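Positive phenol-degradative gene regulator (Ralstonia sp. E2, PDB 5FRV) probably activates transcription of phenol-degradation genes as a sigma54-dependent, ATP- and DNA-binding regulator, here represented by its N-terminal domain, which binds a phenolic effector and zinc. Local coordinates at residues A[110-115]-A[126-131]; A[131-136]-A[152-157]; A[166-171]-A[189-194]; A[172-177]-A[185-190]. All blocks are in the same frame, centred on the assembly; numbering follows the deposited sequence.

How the contacts relate
All four contacts lie in the N-terminal part of the regulator, probably its effector-sensing domain. Contacts 1, 3 and 4 belong to a single antiparallel sheet with strand order 109-118, 123-131, 185-191, 170-176: contact 1 pairs the first two strands, while contacts 3 and 4 are successive parts of the hairpin 170-176/185-191 and share Gly-189 and Lys-190. Contacts 1 and 4 have centres about 9 Å apart and are joined by backbone bonds between the two middle strands. Contact 2, which follows contact 1 in the chain and precedes the hairpin, ties helices 134-143 and 152-166 together, its centre about 10 Å from that of contact 4. Thus p-cresol and zinc are held by neighbouring parts of one framework.

Contact 1: residues A[110-115]-A[126-131]; sequences VTPLTV and GEFLWE. With PCR (p-cresol), chain D.
The beta hairpin of strands 109-118 and 123-131 forms one wall of the phenol pocket, and Val-110, Phe-128 and Trp-130 on its inner face meet the bound p-cresol. Thr-111 and Leu-129 make an antiparallel hydrogen-bonded pair, Thr-111 N to Leu-129 O at 2.8 Å and Leu-129 N to Thr-111 O at 2.7 Å. Further along, Leu-113 and Thr-114 both face Glu-127 in a classic beta bulge: Leu-113 N reaches Glu-127 O at 2.8 Å, and Glu-127 N reaches Thr-114 O at 3.1 Å.

The Phe-128 ring offers one face to the ligand, whose CD2 sits over its centre, 3.6 Å above the plane. Val-115 CG2 approaches the same phenyl ring obliquely, 3.8 Å from Phe-128 CZ, while Pro-112 packs near CD2 of Phe-128. Trp-130 lies alongside Val-110, and its indole meets the cresol hydroxyl with its edge; Trp-130 NE1 donates to PCR OH over 2.9 Å, somewhat bent at 145°. Val-110 keeps CG2 beside its backbone N (CG1 is at -171°), which carries that methyl to 3.4 Å from PCR OH. A second grip on the hydroxyl comes from His-102 ND1. On the other face, a water joins Thr-111 OG1 to Glu-131 OE1. One aromatic face for the ring and two nitrogens for the hydroxyl make this a phenol-recognition site of an aromatic-responsive activator.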
loop_
_atom_site.group_PDB
_atom_site.type_symbol
_atom_site.label_atom_id
_atom_site.label_comp_id
_atom_site.label_asym_id
_atom_site.label_seq_id
_atom_site.Cartn_x
_atom_site.Cartn_y
_atom_site.Cartn_z
ATOM N N VAL A 110 9.344 15.438 2.134
ATOM C CA VAL A 110 10.588 15.397 2.888
ATOM C C VAL A 110 11.447 16.585 2.529
ATOM O O VAL A 110 11.620 16.904 1.351
ATOM C CB VAL A 110 11.355 14.108 2.620
ATOM C CG1 VAL A 110 12.544 13.970 3.593
ATOM C CG2 VAL A 110 10.413 12.921 2.736
ATOM N N THR A 111 11.959 17.257 3.551
ATOM C CA THR A 111 12.963 18.297 3.344
ATOM C C THR A 111 14.210 18.015 4.170
ATOM O O THR A 111 14.159 18.034 5.406
ATOM C CB THR A 111 12.416 19.686 3.706
ATOM O OG1 THR A 111 11.188 19.899 3.002
ATOM C CG2 THR A 111 13.421 20.774 3.327
ATOM N N PRO A 112 15.336 17.737 3.490
ATOM C CA PRO A 112 16.617 17.553 4.170
ATOM C C PRO A 112 16.989 18.826 4.920
ATOM O O PRO A 112 16.900 19.911 4.341
ATOM C CB PRO A 112 17.596 17.276 3.022
ATOM C CG PRO A 112 16.740 16.840 1.871
ATOM C CD PRO A 112 15.468 17.624 2.028
ATOM N N LEU A 113 17.349 18.710 6.191
ATOM C CA LEU A 113 17.739 19.889 6.976
ATOM C C LEU A 113 19.241 20.119 6.866
ATOM O O LEU A 113 19.707 21.100 6.277
ATOM C CB LEU A 113 17.356 19.734 8.456
ATOM C CG LEU A 113 15.884 19.774 8.866
ATOM C CD1 LEU A 113 15.715 19.185 10.262
ATOM C CD2 LEU A 113 15.327 21.183 8.813
ATOM N N THR A 114 19.993 19.202 7.459
ATOM C CA THR A 114 21.438 19.209 7.358
ATOM C C THR A 114 21.883 17.762 7.190
ATOM O O THR A 114 21.451 16.887 7.931
ATOM C CB THR A 114 22.104 19.843 8.603
ATOM O OG1 THR A 114 21.760 19.087 9.772
ATOM C CG2 THR A 114 21.644 21.293 8.797
ATOM N N VAL A 115 22.721 17.496 6.200
ATOM C CA VAL A 115 23.168 16.128 5.976
ATOM C C VAL A 115 24.675 16.028 5.800
ATOM O O VAL A 115 25.256 16.643 4.905
ATOM C CB VAL A 115 22.496 15.505 4.737
ATOM C CG1 VAL A 115 23.089 14.125 4.458
ATOM C CG2 VAL A 115 20.983 15.429 4.920
ATOM N N GLY A 126 22.311 12.827 9.723
ATOM C CA GLY A 126 21.261 13.432 8.921
ATOM C C GLY A 126 19.992 13.790 9.668
ATOM O O GLY A 126 19.511 13.020 10.501
ATOM N N GLU A 127 19.461 14.974 9.353
ATOM C CA GLU A 127 18.263 15.533 9.977
ATOM C C GLU A 127 17.314 15.927 8.866
ATOM O O GLU A 127 17.738 16.523 7.877
ATOM C CB GLU A 127 18.577 16.769 10.840
ATOM C CG GLU A 127 19.484 16.537 12.052
ATOM C CD GLU A 127 19.726 17.823 12.866
ATOM O OE1 GLU A 127 19.260 18.905 12.431
ATOM O OE2 GLU A 127 20.391 17.747 13.932
ATOM N N PHE A 128 16.036 15.605 9.024
ATOM C CA PHE A 128 15.049 15.876 7.977
ATOM C C PHE A 128 13.732 16.387 8.538
ATOM O O PHE A 128 13.317 15.988 9.633
ATOM C CB PHE A 128 14.761 14.612 7.148
ATOM C CG PHE A 128 15.993 13.970 6.566
ATOM C CD1 PHE A 128 16.802 13.167 7.344
ATOM C CD2 PHE A 128 16.323 14.157 5.238
ATOM C CE1 PHE A 128 17.934 12.589 6.818
ATOM C CE2 PHE A 128 17.457 13.575 4.708
ATOM C CZ PHE A 128 18.256 12.796 5.497
ATOM N N LEU A 129 13.081 17.249 7.752
ATOM C CA LEU A 129 11.711 17.696 7.991
ATOM C C LEU A 129 10.714 16.829 7.215
ATOM O O LEU A 129 10.935 16.504 6.039
ATOM C CB LEU A 129 11.540 19.155 7.580
ATOM C CG LEU A 129 10.130 19.735 7.751
ATOM C CD1 LEU A 129 9.786 19.895 9.235
ATOM C CD2 LEU A 129 9.965 21.063 7.016
ATOM N N TRP A 130 9.628 16.471 7.888
ATOM C CA TRP A 130 8.524 15.710 7.307
ATOM C C TRP A 130 7.219 16.506 7.335
ATOM O O TRP A 130 6.628 16.692 8.399
ATOM C CB TRP A 130 8.324 14.404 8.072
ATOM C CG TRP A 130 9.194 13.253 7.643
ATOM C CD1 TRP A 130 10.003 13.193 6.549
ATOM C CD2 TRP A 130 9.327 11.989 8.312
ATOM N NE1 TRP A 130 10.633 11.964 6.491
ATOM C CE2 TRP A 130 10.227 11.210 7.565
ATOM C CE3 TRP A 130 8.752 11.433 9.459
ATOM C CZ2 TRP A 130 10.568 9.914 7.932
ATOM C CZ3 TRP A 130 9.119 10.150 9.838
ATOM C CH2 TRP A 130 10.006 9.404 9.068
ATOM N N GLU A 131 6.752 16.957 6.177
ATOM C CA GLU A 131 5.437 17.602 6.126
ATOM C C GLU A 131 4.394 16.705 5.463
ATOM O O GLU A 131 4.691 16.014 4.487
ATOM C CB GLU A 131 5.543 18.939 5.398
ATOM C CG GLU A 131 6.458 19.937 6.115
ATOM C CD GLU A 131 6.695 21.205 5.309
ATOM O OE1 GLU A 131 7.625 21.208 4.469
ATOM O OE2 GLU A 131 5.945 22.194 5.505
HETATM C CB PCR D . 17.252 9.291 3.732
HETATM C CG PCR D . 15.768 9.531 3.915
HETATM C CD1 PCR D . 14.850 8.774 3.206
HETATM C CE1 PCR D . 13.497 9.010 3.369
HETATM C CD2 PCR D . 15.336 10.519 4.788
HETATM C CE2 PCR D . 13.991 10.759 4.953
HETATM C CZ PCR D . 13.072 10.002 4.241
HETATM O OH PCR D . 11.706 10.227 4.399
HETATM O O HOH W 1 9.274 18.938 4.219
#

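Contact 2: residues A[131-136]-A[152-157]; sequences EDSFEG and WMQIGY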
loop_
_atom_site.group_PDB
_atom_site.type_symbol
_atom_site.label_atom_id
_atom_site.label_comp_id
_atom_site.label_asym_id
_atom_site.label_seq_id
_atom_site.Cartn_x
_atom_site.Cartn_y
_atom_site.Cartn_z
ATOM N N GLU A 131 6.752 16.957 6.177
ATOM C CA GLU A 131 5.437 17.602 6.126
ATOM C C GLU A 131 4.394 16.705 5.463
ATOM O O GLU A 131 4.691 16.014 4.487
ATOM C CB GLU A 131 5.543 18.939 5.398
ATOM C CG GLU A 131 6.458 19.937 6.115
ATOM C CD GLU A 131 6.695 21.205 5.309
ATOM O OE1 GLU A 131 7.625 21.208 4.469
ATOM O OE2 GLU A 131 5.945 22.194 5.505
ATOM N N ASP A 132 3.184 16.713 6.018
ATOM C CA ASP A 132 2.047 15.932 5.506
ATOM C C ASP A 132 2.282 14.415 5.563
ATOM O O ASP A 132 1.876 13.686 4.649
ATOM C CB ASP A 132 1.716 16.340 4.065
ATOM C CG ASP A 132 1.659 17.847 3.886
ATOM O OD1 ASP A 132 0.713 18.476 4.412
ATOM O OD2 ASP A 132 2.571 18.403 3.229
ATOM N N SER A 133 2.920 13.951 6.636
ATOM C CA SER A 133 3.093 12.520 6.860
ATOM C C SER A 133 1.736 11.822 6.782
ATOM O O SER A 133 0.839 12.132 7.570
ATOM C CB SER A 133 3.737 12.253 8.216
ATOM O OG SER A 133 4.998 12.910 8.332
ATOM N N PHE A 134 1.573 10.888 5.844
ATOM C CA PHE A 134 0.316 10.163 5.790
ATOM C C PHE A 134 0.121 9.390 7.080
ATOM O O PHE A 134 -0.988 9.257 7.581
ATOM C CB PHE A 134 0.265 9.203 4.592
ATOM C CG PHE A 134 0.703 7.795 4.912
ATOM C CD1 PHE A 134 2.035 7.434 4.821
ATOM C CD2 PHE A 134 -0.223 6.832 5.304
ATOM C CE1 PHE A 134 2.437 6.148 5.115
ATOM C CE2 PHE A 134 0.169 5.556 5.614
ATOM C CZ PHE A 134 1.502 5.205 5.514
ATOM N N GLU A 135 1.219 8.893 7.635
ATOM C CA GLU A 135 1.127 7.886 8.680
ATOM C C GLU A 135 0.657 8.517 9.987
ATOM O O GLU A 135 -0.194 7.955 10.707
ATOM C CB GLU A 135 2.474 7.206 8.865
ATOM C CG GLU A 135 2.360 5.907 9.586
ATOM C CD GLU A 135 3.662 5.143 9.600
ATOM O OE1 GLU A 135 4.660 5.728 9.140
ATOM O OE2 GLU A 135 3.674 3.974 10.060
ATOM N N GLY A 136 1.211 9.690 10.283
ATOM C CA GLY A 136 0.811 10.435 11.464
ATOM C C GLY A 136 -0.642 10.865 11.349
ATOM O O GLY A 136 -1.399 10.791 12.324
ATOM N N TRP A 152 5.839 5.009 12.024
ATOM C CA TRP A 152 6.617 3.781 12.077
ATOM C C TRP A 152 7.159 3.298 10.735
ATOM O O TRP A 152 8.363 3.023 10.599
ATOM C CB TRP A 152 5.766 2.661 12.683
ATOM C CG TRP A 152 5.204 3.023 14.022
ATOM C CD1 TRP A 152 5.743 3.889 14.942
ATOM C CD2 TRP A 152 3.985 2.545 14.589
ATOM N NE1 TRP A 152 4.929 3.969 16.046
ATOM C CE2 TRP A 152 3.840 3.158 15.849
ATOM C CE3 TRP A 152 2.991 1.663 14.144
ATOM C CZ2 TRP A 152 2.745 2.912 16.671
ATOM C CZ3 TRP A 152 1.902 1.422 14.965
ATOM C CH2 TRP A 152 1.792 2.039 16.213
ATOM N N MET A 153 6.266 3.152 9.758
ATOM C CA MET A 153 6.691 2.758 8.418
ATOM C C MET A 153 7.609 3.801 7.822
ATOM O O MET A 153 8.559 3.456 7.121
ATOM C CB MET A 153 5.485 2.544 7.497
ATOM C CG MET A 153 5.778 1.812 6.198
ATOM S SD MET A 153 4.214 1.721 5.214
ATOM C CE MET A 153 3.033 1.887 6.504
ATOM N N GLN A 154 7.317 5.078 8.076
ATOM C CA GLN A 154 8.101 6.143 7.484
ATOM C C GLN A 154 9.530 6.098 8.049
ATOM O O GLN A 154 10.505 6.257 7.304
ATOM C CB GLN A 154 7.435 7.507 7.731
ATOM C CG GLN A 154 6.053 7.607 7.065
ATOM C CD GLN A 154 5.390 8.971 7.215
ATOM O OE1 GLN A 154 4.198 9.124 6.921
ATOM N NE2 GLN A 154 6.165 9.976 7.643
ATOM N N ILE A 155 9.651 5.840 9.348
ATOM C CA ILE A 155 10.967 5.694 9.995
ATOM C C ILE A 155 11.695 4.432 9.516
ATOM O O ILE A 155 12.897 4.459 9.272
ATOM C CB ILE A 155 10.834 5.654 11.531
ATOM C CG1 ILE A 155 10.594 7.069 12.063
ATOM C CG2 ILE A 155 12.098 5.096 12.173
ATOM C CD1 ILE A 155 11.800 7.988 11.892
ATOM N N GLY A 156 10.975 3.326 9.365
ATOM C CA GLY A 156 11.608 2.122 8.862
ATOM C C GLY A 156 12.220 2.378 7.489
ATOM O O GLY A 156 13.330 1.923 7.184
ATOM N N TYR A 157 11.505 3.132 6.663
ATOM C CA TYR A 157 11.963 3.431 5.313
ATOM C C TYR A 157 13.277 4.193 5.367
ATOM O O TYR A 157 14.260 3.821 4.700
ATOM C CB TYR A 157 10.890 4.218 4.540
ATOM C CG TYR A 157 11.271 4.549 3.104
ATOM C CD1 TYR A 157 12.191 5.557 2.823
ATOM C CD2 TYR A 157 10.716 3.848 2.029
ATOM C CE1 TYR A 157 12.550 5.859 1.525
ATOM C CE2 TYR A 157 11.073 4.146 0.720
ATOM C CZ TYR A 157 11.983 5.149 0.480
ATOM O OH TYR A 157 12.310 5.461 -0.814
#
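Glu-135 and Gln-154 reach past each other between the start of helix 134-143 and the first turn of helix 152-166, each sending a carbonyl or carboxylate oxygen to the other's backbone N-H. Glu-135 turns CG anti to its own N (chi1 -162°) and runs out extended, so that the carboxylate arrives at the amino end of the second helix. Its two oxygens take two successive amides: OE2 of Glu-135 accepts from Met-153 N at 2.7 Å, OE1 of Glu-135 from Gln-154 N at 2.9 Å, both through the syn lone pairs.

Gln-154 answers with its amide. OE1 of Gln-154 accepts from Glu-135 N at 3.1 Å, the donor tilted 29° from the carbonyl plane, and NE2 of Gln-154 gives a weak but straight bond to Ser-133 OG at 3.2 Å. The amide is thereby held at both of its heteroatoms. The Phe-134 side chain runs alongside Gln-154 but points the other way, its ring plane 36° from that of the amide. Met-153, bent at its last torsion, brings CE to the edge of that ring, 3.8 Å from Phe-134 CZ.

Arg-51 of helix 44-58 forms a salt bridge with Glu-135 OE2, and Ser-133 packs on the zinc ligand Cys-185. The carboxylate is buried, yet two helix-end amides and an arginine bind it, which would be expected to stabilise its negative charge.

Contact 3: residues A[166-171]-A[189-194]; sequences MGKTIL and GKPLEQ
Ile-170 and Pro-191, a non-hydrogen-bonded pair of the antiparallel strands 170-176 and 185-191, stand side by side on one face of the sheet. From CB of Ile-170 the side chain forks. Ile-170 CG2 lies anti to the backbone N and comes within 3.9 Å of Lys-190 N. The other branch, CG1, is placed beside the backbone N (chi1 -55°) and bends again at chi2, leading CD1 over to the proline: Ile-170 CD1 is 3.7 Å from both CA and CG of Pro-191. Tyr-124 and Thr-162 pack against this isoleucine from strand 123-131 and helix 152-166.

Leu-171 points to the other face, where its CD1 touches CD1 of Leu-192, from the 3-10 segment, at 3.6 Å, the two side chains pointing the same way. Thr-169 CG2 adds a contact with Leu-192 CB at 4.0 Å.

Leu-171 and Lys-190 exchange two backbone bonds within the strands, each 3.0 Å between N and O; just past the strand ends Leu-192 N donates to Thr-169 O at 3.0 Å. Beyond the proline the chain enters a short 3-10 segment. This is the open end of an antiparallel beta hairpin within the V4R domain, with the chain arriving from helix 152-166 and leaving toward helix 198-203.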
loop_
_atom_site.group_PDB
_atom_site.type_symbol
_atom_site.label_atom_id
_atom_site.label_comp_id
_atom_site.label_asym_id
_atom_site.label_seq_id
_atom_site.Cartn_x
_atom_site.Cartn_y
_atom_site.Cartn_z
ATOM N N MET A 166 24.550 2.978 2.788
ATOM C CA MET A 166 25.820 3.073 3.531
ATOM C C MET A 166 26.513 1.718 3.698
ATOM O O MET A 166 27.701 1.639 4.039
ATOM C CB MET A 166 25.576 3.647 4.924
ATOM C CG MET A 166 25.083 5.089 4.979
ATOM S SD MET A 166 26.377 6.275 4.582
ATOM C CE MET A 166 27.669 5.853 5.772
ATOM N N GLY A 167 25.753 0.643 3.532
ATOM C CA GLY A 167 26.285 -0.664 3.873
ATOM C C GLY A 167 26.619 -0.760 5.353
ATOM O O GLY A 167 27.488 -1.538 5.762
ATOM N N LYS A 168 25.944 0.046 6.169
ATOM C CA LYS A 168 26.044 -0.092 7.624
ATOM C C LYS A 168 24.749 0.402 8.269
ATOM O O LYS A 168 24.007 1.188 7.671
ATOM C CB LYS A 168 27.264 0.658 8.175
ATOM C CG LYS A 168 27.406 2.082 7.677
ATOM C CD LYS A 168 28.663 2.739 8.240
ATOM C CE LYS A 168 28.609 2.803 9.749
ATOM N NZ LYS A 168 29.559 3.828 10.277
ATOM N N THR A 169 24.452 -0.095 9.467
ATOM C CA THR A 169 23.161 0.182 10.093
ATOM C C THR A 169 23.060 1.614 10.547
ATOM O O THR A 169 23.765 2.031 11.467
ATOM C CB THR A 169 22.904 -0.695 11.308
ATOM O OG1 THR A 169 22.903 -2.058 10.909
ATOM C CG2 THR A 169 21.547 -0.369 11.928
ATOM N N ILE A 170 22.163 2.348 9.901
ATOM C CA ILE A 170 21.854 3.719 10.252
ATOM C C ILE A 170 20.424 3.774 10.795
ATOM O O ILE A 170 19.473 3.549 10.037
ATOM C CB ILE A 170 21.984 4.639 9.018
ATOM C CG1 ILE A 170 23.369 4.510 8.360
ATOM C CG2 ILE A 170 21.627 6.070 9.357
ATOM C CD1 ILE A 170 24.550 4.687 9.311
ATOM N N LEU A 171 20.263 4.037 12.095
ATOM C CA LEU A 171 18.931 4.101 12.686
ATOM C C LEU A 171 18.393 5.518 12.714
ATOM O O LEU A 171 19.160 6.470 12.866
ATOM C CB LEU A 171 18.945 3.539 14.103
ATOM C CG LEU A 171 19.477 2.126 14.303
ATOM C CD1 LEU A 171 19.541 1.836 15.785
ATOM C CD2 LEU A 171 18.570 1.112 13.616
ATOM N N GLY A 189 18.872 10.671 11.878
ATOM C CA GLY A 189 19.505 9.388 11.647
ATOM C C GLY A 189 21.008 9.366 11.844
ATOM O O GLY A 189 21.726 10.248 11.361
ATOM N N LYS A 190 21.488 8.345 12.546
ATOM C CA LYS A 190 22.926 8.161 12.721
ATOM C C LYS A 190 23.257 6.682 12.992
ATOM O O LYS A 190 22.351 5.880 13.282
ATOM C CB LYS A 190 23.443 9.094 13.837
ATOM C CG LYS A 190 23.015 8.755 15.238
ATOM C CD LYS A 190 23.176 9.971 16.137
ATOM C CE LYS A 190 22.535 9.755 17.490
ATOM N NZ LYS A 190 22.720 10.926 18.383
ATOM N N PRO A 191 24.547 6.298 12.848
ATOM C CA PRO A 191 24.920 4.891 12.997
ATOM C C PRO A 191 24.481 4.268 14.313
ATOM O O PRO A 191 24.487 4.932 15.352
ATOM C CB PRO A 191 26.460 4.929 12.904
ATOM C CG PRO A 191 26.744 6.084 11.987
ATOM C CD PRO A 191 25.688 7.120 12.392
ATOM N N LEU A 192 24.115 2.993 14.243
ATOM C CA LEU A 192 23.653 2.196 15.375
ATOM C C LEU A 192 24.368 2.520 16.684
ATOM O O LEU A 192 23.728 2.893 17.676
ATOM C CB LEU A 192 23.826 0.714 15.045
ATOM C CG LEU A 192 23.735 -0.268 16.208
ATOM C CD1 LEU A 192 22.337 -0.272 16.762
ATOM C CD2 LEU A 192 24.150 -1.663 15.767
ATOM N N GLU A 193 25.697 2.394 16.668
ATOM C CA GLU A 193 26.523 2.615 17.860
ATOM C C GLU A 193 26.250 3.941 18.558
ATOM O O GLU A 193 26.267 4.012 19.787
ATOM C CB GLU A 193 28.012 2.551 17.501
ATOM C CG GLU A 193 28.761 1.422 18.195
ATOM C CD GLU A 193 30.022 0.994 17.444
ATOM O OE1 GLU A 193 30.810 1.885 17.048
ATOM O OE2 GLU A 193 30.233 -0.231 17.264
ATOM N N GLN A 194 26.000 4.986 17.772
ATOM C CA GLN A 194 25.903 6.342 18.303
ATOM C C GLN A 194 24.566 6.643 18.950
ATOM O O GLN A 194 24.253 7.799 19.223
ATOM C CB GLN A 194 26.177 7.347 17.197
ATOM C CG GLN A 194 27.440 7.038 16.436
ATOM C CD GLN A 194 27.812 8.146 15.498
ATOM O OE1 GLN A 194 27.126 9.165 15.434
ATOM N NE2 GLN A 194 28.900 7.965 14.762
#

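Contact 4: residues A[172-177]-A[185-190]; sequences YRELEC and CRILGK. With ZN (zinc ion), chain C.
Strand 172-174 runs antiparallel to 185-190 at 158°, Arg-173 and Leu-188 exchanging two backbone bonds, until a classic beta bulge sets both Leu-175 and Glu-176 opposite Arg-186. Arg-186 O takes Leu-175 N at 2.7 Å and, weakly, Glu-176 N at 3.4 Å; the returning Arg-186 N bonds Glu-176 O.

Around this bulge three side chains converge on the zinc ion. Glu-174 extends from the strand and binds with one carboxylate oxygen, OE2, at 2.0 Å from zinc, whereas OE1 of Glu-174 lies 3.4 Å from the metal. Cys-177 and Cys-185 each place SG at 2.2 Å from zinc. The two sulfurs arrive with different first torsions, SG of Cys-177 anti to its backbone N (172°) and SG of Cys-185 beside its own (-56°), bringing them to 3.4 Å of each other. Cys-151 supplies the fourth ligand.

At the far end, one face of the Tyr-172 ring covers Gly-189, whose CA makes a CH-pi contact, 3.6 Å from the ring centroid. Ile-187 CD1 touches Tyr-172 CD2 at 3.5 Å, and both residues also line the p-cresol pocket; the tyrosine hydroxyl bonds Thr-162 and Tyr-124. At the corner of the chain, Leu-175 CD1 packs obliquely against the Arg-186 guanidinium.

Three cysteine sulfurs, probably thiolates, and a monodentate carboxylate make a zinc centre with four protein ligands, consistent with a structural role: the metal pins the closed end of this hairpin to Cys-151, beside helix 152-166.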
loop_
_atom_site.group_PDB
_atom_site.type_symbol
_atom_site.label_atom_id
_atom_site.label_comp_id
_atom_site.label_asym_id
_atom_site.label_seq_id
_atom_site.Cartn_x
_atom_site.Cartn_y
_atom_site.Cartn_z
ATOM N N TYR A 172 17.074 5.656 12.572
ATOM C CA TYR A 172 16.398 6.962 12.721
ATOM C C TYR A 172 15.396 6.993 13.853
ATOM O O TYR A 172 14.817 5.977 14.236
ATOM C CB TYR A 172 15.635 7.372 11.456
ATOM C CG TYR A 172 16.486 7.773 10.288
ATOM C CD1 TYR A 172 17.204 6.817 9.581
ATOM C CD2 TYR A 172 16.538 9.088 9.861
ATOM C CE1 TYR A 172 17.981 7.168 8.505
ATOM C CE2 TYR A 172 17.294 9.441 8.768
ATOM C CZ TYR A 172 18.013 8.464 8.091
ATOM O OH TYR A 172 18.788 8.797 7.001
ATOM N N ARG A 173 15.171 8.187 14.374
ATOM C CA ARG A 173 14.041 8.375 15.269
ATOM C C ARG A 173 13.419 9.733 15.044
ATOM O O ARG A 173 14.066 10.648 14.532
ATOM C CB ARG A 173 14.458 8.174 16.726
ATOM C CG ARG A 173 13.972 6.817 17.244
ATOM C CD ARG A 173 14.972 6.145 18.154
ATOM N NE ARG A 173 14.835 6.605 19.530
ATOM C CZ ARG A 173 14.727 5.795 20.579
ATOM N NH1 ARG A 173 14.747 4.478 20.409
ATOM N NH2 ARG A 173 14.607 6.302 21.802
ATOM N N GLU A 174 12.133 9.836 15.363
ATOM C CA GLU A 174 11.407 11.084 15.241
ATOM C C GLU A 174 11.570 11.892 16.502
ATOM O O GLU A 174 11.212 11.417 17.563
ATOM C CB GLU A 174 9.915 10.842 15.022
ATOM C CG GLU A 174 9.526 10.215 13.725
ATOM C CD GLU A 174 8.014 10.174 13.599
ATOM O OE1 GLU A 174 7.417 9.230 14.142
ATOM O OE2 GLU A 174 7.429 11.090 12.992
ATOM N N LEU A 175 12.081 13.110 16.378
ATOM C CA LEU A 175 12.265 13.987 17.531
ATOM C C LEU A 175 10.979 14.761 17.835
ATOM O O LEU A 175 10.755 15.227 18.964
ATOM C CB LEU A 175 13.423 14.949 17.278
ATOM C CG LEU A 175 14.724 14.263 16.860
ATOM C CD1 LEU A 175 15.851 15.280 16.792
ATOM C CD2 LEU A 175 15.065 13.106 17.805
ATOM N N GLU A 176 10.148 14.914 16.809
ATOM C CA GLU A 176 8.806 15.470 16.974
ATOM C C GLU A 176 7.940 14.890 15.870
ATOM O O GLU A 176 8.464 14.321 14.901
ATOM C CB GLU A 176 8.813 17.000 16.939
ATOM C CG GLU A 176 9.007 17.634 15.573
ATOM C CD GLU A 176 9.100 19.158 15.643
ATOM O OE1 GLU A 176 8.040 19.824 15.573
ATOM O OE2 GLU A 176 10.234 19.684 15.780
ATOM N N CYS A 177 6.626 15.017 16.012
ATOM C CA CYS A 177 5.716 14.347 15.096
ATOM C C CYS A 177 4.285 14.843 15.195
ATOM O O CYS A 177 3.795 15.127 16.289
ATOM C CB CYS A 177 5.744 12.843 15.351
ATOM S SG CYS A 177 4.468 11.966 14.426
ATOM N N CYS A 185 6.570 16.558 11.415
ATOM C CA CYS A 185 7.472 15.561 11.984
ATOM C C CYS A 185 8.889 15.999 11.684
ATOM O O CYS A 185 9.117 16.792 10.775
ATOM C CB CYS A 185 7.214 14.153 11.413
ATOM S SG CYS A 185 5.529 13.496 11.574
ATOM N N ARG A 186 9.839 15.492 12.454
ATOM C CA ARG A 186 11.246 15.823 12.267
ATOM C C ARG A 186 12.096 14.688 12.811
ATOM O O ARG A 186 11.865 14.186 13.914
ATOM C CB ARG A 186 11.582 17.139 12.953
ATOM C CG ARG A 186 13.029 17.527 12.941
ATOM C CD ARG A 186 13.174 18.931 13.513
ATOM N NE ARG A 186 14.544 19.229 13.917
ATOM C CZ ARG A 186 15.044 18.927 15.112
ATOM N NH1 ARG A 186 14.283 18.306 16.008
ATOM N NH2 ARG A 186 16.303 19.238 15.408
ATOM N N ILE A 187 13.083 14.274 12.024
ATOM C CA ILE A 187 13.784 13.037 12.310
ATOM C C ILE A 187 15.310 13.209 12.336
ATOM O O ILE A 187 15.865 14.167 11.793
ATOM C CB ILE A 187 13.419 11.934 11.271
ATOM C CG1 ILE A 187 14.176 12.165 9.956
ATOM C CG2 ILE A 187 11.891 11.881 11.049
ATOM C CD1 ILE A 187 13.868 11.150 8.853
ATOM N N LEU A 188 15.961 12.254 12.983
ATOM C CA LEU A 188 17.416 12.202 13.057
ATOM C C LEU A 188 17.921 10.797 12.801
ATOM O O LEU A 188 17.472 9.836 13.444
ATOM C CB LEU A 188 17.907 12.678 14.430
ATOM C CG LEU A 188 19.405 12.472 14.679
ATOM C CD1 LEU A 188 20.209 13.354 13.735
ATOM C CD2 LEU A 188 19.777 12.716 16.151
ATOM N N GLY A 189 18.872 10.671 11.878
ATOM C CA GLY A 189 19.505 9.388 11.647
ATOM C C GLY A 189 21.008 9.366 11.844
ATOM O O GLY A 189 21.726 10.248 11.361
ATOM N N LYS A 190 21.488 8.345 12.546
ATOM C CA LYS A 190 22.926 8.161 12.721
ATOM C C LYS A 190 23.257 6.682 12.992
ATOM O O LYS A 190 22.351 5.880 13.282
ATOM C CB LYS A 190 23.443 9.094 13.837
ATOM C CG LYS A 190 23.015 8.755 15.238
ATOM C CD LYS A 190 23.176 9.971 16.137
ATOM C CE LYS A 190 22.535 9.755 17.490
ATOM N NZ LYS A 190 22.720 10.926 18.383
HETATM ZN ZN ZN C . 5.537 11.543 12.574
#